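Local atomic coordinates of response regulator aspartate phosphatase I (Bacillus subtilis subsp. subtilis, PDB entry 4I1A), a protein that dephosphorylates the sporulation phosphotransferase Spo0F and activates the mobile element ICEBs1 by inactivating its repressor ImmR. Residues L262-L266 and I292-D298. Sequence-based numbering, arbitrary orientation.
Sequences LTKTL and IADKSDD
The carboxylate of Asp298 is the one flat side-chain group of 292-298 in contact with 262-266, where it meets Thr263. Its OD2 end comes loosely against Thr263, 4.3 Å from Thr263 CB. Asp298 is the N-cap of helix 299-313, and its OD1 accepts a weak hydrogen bond from the backbone N of Tyr301. The rest of the contact is mostly methyl packing. Thr263 and Ile292 run alongside in opposite directions, with Thr263 OG1 3.3 Å from Ile292 CG2. With OG1 beside the backbone N (chi1 -57°), CG2 of Thr263 lies anti to that N and packs against Ala293, 3.9 Å from Ala293 CB. The Ile292 side chain crosses those of Leu262 and Leu266 at about a right angle. Its CD1 lies 3.6 Å from Leu262 CD2 and 4.0 Å from Leu266 CD1. Leu251 of helix 240-257 also touches both leucines. Helix 279-295 ends in a Schellman motif. Asp297 takes a positive phi (56°), and Asp298 N bonds back to Ala293 O at 2.8 Å. The start of helix 261-275 thus meets the end of helix 279-295, beside the start of helix 299-313. Such close antiparallel packing of successive helices is characteristic of the tetratricopeptide repeat fold, here in the TPR domain of a Rap protein.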
loop_
_atom_site.group_PDB
_atom_site.type_symbol
_atom_site.label_atom_id
_atom_site.label_comp_id
_atom_site.label_asym_id
_atom_site.label_seq_id
_atom_site.Cartn_x
_atom_site.Cartn_y
_atom_site.Cartn_z
ATOM N N LEU A 262 6.395 -10.565 1.535
ATOM C CA LEU A 262 7.772 -10.859 1.168
ATOM C C LEU A 262 8.044 -10.411 -0.263
ATOM O O LEU A 262 9.065 -9.795 -0.549
ATOM C CB LEU A 262 8.029 -12.355 1.310
ATOM C CG LEU A 262 9.419 -12.879 0.970
ATOM C CD1 LEU A 262 10.466 -12.023 1.635
ATOM C CD2 LEU A 262 9.555 -14.329 1.441
ATOM N N THR A 263 7.109 -10.698 -1.161
ATOM C CA THR A 263 7.315 -10.401 -2.574
ATOM C C THR A 263 7.401 -8.894 -2.839
ATOM O O THR A 263 8.278 -8.421 -3.570
ATOM C CB THR A 263 6.203 -11.032 -3.443
ATOM O OG1 THR A 263 6.160 -12.452 -3.207
ATOM C CG2 THR A 263 6.484 -10.776 -4.905
ATOM N N LYS A 264 6.484 -8.150 -2.231
ATOM C CA LYS A 264 6.386 -6.709 -2.409
ATOM C C LYS A 264 7.620 -5.995 -1.840
ATOM O O LYS A 264 8.124 -5.031 -2.414
ATOM C CB LYS A 264 5.102 -6.221 -1.732
ATOM C CG LYS A 264 5.055 -4.741 -1.436
ATOM C CD LYS A 264 3.665 -4.298 -1.013
ATOM C CE LYS A 264 3.558 -2.769 -1.040
ATOM N NZ LYS A 264 2.292 -2.238 -0.447
ATOM N N THR A 265 8.096 -6.485 -0.704
ATOM C CA THR A 265 9.312 -5.989 -0.078
ATOM C C THR A 265 10.549 -6.238 -0.960
ATOM O O THR A 265 11.417 -5.374 -1.075
ATOM C CB THR A 265 9.504 -6.679 1.294
ATOM O OG1 THR A 265 8.339 -6.461 2.093
ATOM C CG2 THR A 265 10.740 -6.169 2.037
ATOM N N LEU A 266 10.644 -7.420 -1.567
ATOM C CA LEU A 266 11.778 -7.713 -2.449
ATOM C C LEU A 266 11.678 -6.877 -3.711
ATOM O O LEU A 266 12.683 -6.436 -4.276
ATOM C CB LEU A 266 11.848 -9.206 -2.807
ATOM C CG LEU A 266 12.414 -10.103 -1.705
ATOM C CD1 LEU A 266 11.955 -11.546 -1.901
ATOM C CD2 LEU A 266 13.953 -10.001 -1.655
ATOM N N ILE A 292 10.013 -15.964 -6.083
ATOM C CA ILE A 292 8.972 -16.029 -5.074
ATOM C C ILE A 292 7.612 -15.638 -5.654
ATOM O O ILE A 292 6.595 -16.235 -5.308
ATOM C CB ILE A 292 9.346 -15.199 -3.827
ATOM C CG1 ILE A 292 10.565 -15.848 -3.156
ATOM C CG2 ILE A 292 8.168 -15.108 -2.847
ATOM C CD1 ILE A 292 10.868 -15.348 -1.760
ATOM N N ALA A 293 7.606 -14.666 -6.561
ATOM C CA ALA A 293 6.377 -14.241 -7.229
ATOM C C ALA A 293 5.795 -15.345 -8.101
ATOM O O ALA A 293 4.585 -15.573 -8.106
ATOM C CB ALA A 293 6.627 -13.002 -8.064
ATOM N N ASP A 294 6.661 -16.029 -8.840
ATOM C CA ASP A 294 6.209 -17.076 -9.746
ATOM C C ASP A 294 5.652 -18.289 -9.001
ATOM O O ASP A 294 4.634 -18.852 -9.399
ATOM C CB ASP A 294 7.333 -17.498 -10.704
ATOM C CG ASP A 294 7.174 -16.899 -12.103
ATOM O OD1 ASP A 294 6.378 -17.449 -12.899
ATOM O OD2 ASP A 294 7.845 -15.886 -12.412
ATOM N N LYS A 295 6.304 -18.684 -7.916
ATOM C CA LYS A 295 5.927 -19.928 -7.248
ATOM C C LYS A 295 4.772 -19.742 -6.261
ATOM O O LYS A 295 4.198 -20.711 -5.765
ATOM C CB LYS A 295 7.142 -20.610 -6.594
ATOM C CG LYS A 295 7.432 -20.209 -5.158
ATOM C CD LYS A 295 8.503 -21.117 -4.577
ATOM C CE LYS A 295 8.682 -20.923 -3.083
ATOM N NZ LYS A 295 9.116 -22.199 -2.425
ATOM N N SER A 296 4.428 -18.489 -5.998
ATOM C CA SER A 296 3.254 -18.163 -5.205
ATOM C C SER A 296 2.088 -17.822 -6.138
ATOM O O SER A 296 1.002 -17.460 -5.680
ATOM C CB SER A 296 3.561 -16.972 -4.299
ATOM O OG SER A 296 3.852 -15.814 -5.071
ATOM N N ASP A 297 2.327 -17.942 -7.445
ATOM C CA ASP A 297 1.353 -17.576 -8.474
ATOM C C ASP A 297 0.913 -16.127 -8.307
ATOM O O ASP A 297 -0.238 -15.769 -8.561
ATOM C CB ASP A 297 0.143 -18.513 -8.472
ATOM C CG ASP A 297 -0.723 -18.343 -9.706
ATOM O OD1 ASP A 297 -0.158 -18.057 -10.784
ATOM O OD2 ASP A 297 -1.959 -18.475 -9.598
ATOM N N ASP A 298 1.847 -15.297 -7.866
ATOM C CA ASP A 298 1.593 -13.881 -7.738
ATOM C C ASP A 298 1.768 -13.234 -9.107
ATOM O O ASP A 298 2.809 -12.651 -9.403
ATOM C CB ASP A 298 2.552 -13.273 -6.715
ATOM C CG ASP A 298 2.002 -12.013 -6.084
ATOM O OD1 ASP A 298 1.371 -11.204 -6.812
ATOM O OD2 ASP A 298 2.191 -11.842 -4.858
#